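Local coordinates for protein AbyA5 (Verrucosispora maris, PDB 4YWF) that probably catalyses acetate elimination during spirotetronate biosynthesis, acting as a lyase built on the alpha/beta-hydrolase fold of carboxylic ester hydrolases, at residues Ala310-Ala313 and Met314-His318. The protein carries 4 engineered substitutions. Residues are numbered along the deposited sequence; the frame is centred on the assembly and turned at random.
Sequences ADPA and MLRTH. Engineered in segment 314-318: Met314 (natural residue Leu).
Arg316 and Thr317 turn their side chains back over the previous helical turn, onto Pro312 and Ala313. The hydroxyl OG1 of Thr317 donates to Ala313 O over 2.7 Å, tilted 31° from the carbonyl plane, and shares that oxygen with a weak bond from Thr317 N at 3.0 Å. The hydroxyl's share of this grip rests on chi1 of -49°, which sets OG1 beside the backbone N. Arg316, with CG beside the backbone N and a bend at chi3, lays one guanidinium face over Pro312 O and Ala313 N; at its rim NH2 comes within 3.7 Å of Pro312 CB and NH1 within 3.6 Å of Ala313 CA. Beneath it, Pro312 O already accepts from Arg316 N at 2.9 Å. Leu315 N meets Asp311 O at 3.1 Å, almost in line with the carbonyl bond. Asp311 OD1 accepts from Ala244 N, and OD2 from Val243 N and Phe246 N, tying the first turn to the loop leading into helix 245-248 and to that helix's start. Selenomethionine Met314, an engineered residue, extends against Pro286 and Leu289 of helix 286-290, while Pro312 and Leu315 pack on Tyr298 and Leu315 also meets Phe322. Helix 310-318 is the beta-alpha-beta crossover joining parallel strands 296-301 and 322-327.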
ATOM      1  N   ALA A 310     -11.974   0.802  17.514  1.00 26.22           N
ATOM      2  CA  ALA A 310     -12.104  -0.588  17.949  1.00 23.98           C
ATOM      3  C   ALA A 310     -11.156  -1.530  17.210  1.00 22.26           C
ATOM      4  O   ALA A 310     -10.943  -2.645  17.651  1.00 20.79           O
ATOM      5  CB  ALA A 310     -13.557  -1.070  17.756  1.00 27.04           C
ATOM      6  N   ASP A 311     -10.637  -1.141  16.053  1.00 23.22           N
ATOM      7  CA  ASP A 311      -9.819  -2.090  15.293  1.00 22.45           C
ATOM      8  C   ASP A 311      -8.382  -2.143  15.901  1.00 22.15           C
ATOM      9  O   ASP A 311      -7.960  -3.200  16.347  1.00 23.40           O
ATOM     10  CB  ASP A 311      -9.940  -1.793  13.813  1.00 23.88           C
ATOM     11  CG  ASP A 311     -11.146  -2.436  13.186  1.00 25.15           C
ATOM     12  OD1 ASP A 311     -11.762  -3.374  13.761  1.00 27.75           O
ATOM     13  OD2 ASP A 311     -11.455  -2.082  12.065  1.00 28.57           O
ATOM     14  N   PRO A 312      -7.666  -1.032  16.011  1.00 22.71           N
ATOM     15  CA  PRO A 312      -6.414  -1.195  16.769  1.00 23.13           C
ATOM     16  C   PRO A 312      -6.519  -1.688  18.246  1.00 25.90           C
ATOM     17  O   PRO A 312      -5.605  -2.347  18.701  1.00 25.83           O
ATOM     18  CB  PRO A 312      -5.771   0.160  16.726  1.00 25.35           C
ATOM     19  CG  PRO A 312      -6.719   1.117  16.103  1.00 27.08           C
ATOM     20  CD  PRO A 312      -7.900   0.345  15.547  1.00 27.38           C
ATOM     21  N   ALA A 313      -7.611  -1.326  18.949  1.00 25.58           N
ATOM     22  CA  ALA A 313      -7.964  -1.815  20.294  1.00 27.47           C
ATOM     23  C   ALA A 313      -8.009  -3.327  20.306  1.00 25.94           C
ATOM     24  O   ALA A 313      -7.514  -3.953  21.217  1.00 26.05           O
ATOM     25  CB  ALA A 313      -9.352  -1.261  20.753  1.00 27.62           C
HETATM   26  N   MSE A 314      -8.600  -3.889  19.252  1.00 28.48           N
HETATM   27  CA  MSE A 314      -8.710  -5.315  19.087  1.00 27.30           C
HETATM   28  C   MSE A 314      -7.348  -5.935  18.885  1.00 27.93           C
HETATM   29  O   MSE A 314      -7.055  -7.027  19.439  1.00 27.09           O
HETATM   30  CB  MSE A 314      -9.721  -5.658  18.021  1.00 30.97           C
HETATM   31  CG  MSE A 314      -9.915  -7.157  18.092  1.00 38.36           C
HETATM   32 SE   MSE A 314     -11.035  -7.823  16.615  1.00 49.23          SE
HETATM   33  CE  MSE A 314     -10.827  -9.774  16.827  1.00 50.70           C
ATOM     34  N   LEU A 315      -6.480  -5.286  18.126  1.00 23.31           N
ATOM     35  CA  LEU A 315      -5.147  -5.839  17.941  1.00 22.64           C
ATOM     36  C   LEU A 315      -4.346  -5.808  19.228  1.00 23.46           C
ATOM     37  O   LEU A 315      -3.630  -6.781  19.520  1.00 20.21           O
ATOM     38  CB  LEU A 315      -4.359  -5.117  16.864  1.00 24.65           C
ATOM     39  CG  LEU A 315      -4.931  -5.331  15.467  1.00 26.37           C
ATOM     40  CD1 LEU A 315      -4.132  -4.529  14.468  1.00 28.09           C
ATOM     41  CD2 LEU A 315      -4.934  -6.807  15.134  1.00 27.48           C
ATOM     42  N   ARG A 316      -4.497  -4.715  19.982  1.00 21.46           N
ATOM     43  CA  ARG A 316      -3.872  -4.583  21.281  1.00 25.51           C
ATOM     44  C   ARG A 316      -4.382  -5.596  22.241  1.00 26.88           C
ATOM     45  O   ARG A 316      -3.666  -5.937  23.206  1.00 31.18           O
ATOM     46  CB  ARG A 316      -4.171  -3.259  21.922  1.00 26.36           C
ATOM     47  CG  ARG A 316      -3.426  -2.090  21.317  1.00 29.24           C
ATOM     48  CD  ARG A 316      -3.739  -0.852  22.132  1.00 35.68           C
ATOM     49  NE  ARG A 316      -3.856   0.183  21.180  1.00 40.41           N
ATOM     50  CZ  ARG A 316      -4.912   0.899  20.881  1.00 34.06           C
ATOM     51  NH1 ARG A 316      -6.038   0.892  21.548  1.00 34.15           N
ATOM     52  NH2 ARG A 316      -4.748   1.697  19.879  1.00 35.74           N
ATOM     53  N   THR A 317      -5.601  -6.080  22.038  1.00 26.90           N
ATOM     54  CA  THR A 317      -6.102  -7.094  22.946  1.00 26.94           C
ATOM     55  C   THR A 317      -5.584  -8.509  22.666  1.00 28.31           C
ATOM     56  O   THR A 317      -5.361  -9.322  23.650  1.00 28.28           O
ATOM     57  CB  THR A 317      -7.634  -7.051  23.009  1.00 24.82           C
ATOM     58  OG1 THR A 317      -8.053  -5.710  23.220  1.00 24.31           O
ATOM     59  CG2 THR A 317      -8.121  -7.852  24.128  1.00 25.06           C
ATOM     60  N   HIS A 318      -5.372  -8.822  21.383  1.00 25.15           N
ATOM     61  CA  HIS A 318      -5.224 -10.204  20.911  1.00 27.27           C
ATOM     62  C   HIS A 318      -3.890 -10.577  20.208  1.00 29.03           C
ATOM     63  O   HIS A 318      -3.520 -11.745  20.151  1.00 29.54           O
ATOM     64  CB  HIS A 318      -6.408 -10.576  19.993  1.00 29.10           C
ATOM     65  CG  HIS A 318      -7.732 -10.532  20.678  1.00 30.69           C
ATOM     66  ND1 HIS A 318      -8.088 -11.420  21.682  1.00 30.52           N
ATOM     67  CD2 HIS A 318      -8.796  -9.712  20.514  1.00 29.33           C
ATOM     68  CE1 HIS A 318      -9.290 -11.124  22.137  1.00 27.97           C
ATOM     69  NE2 HIS A 318      -9.743 -10.098  21.436  1.00 30.70           N
TER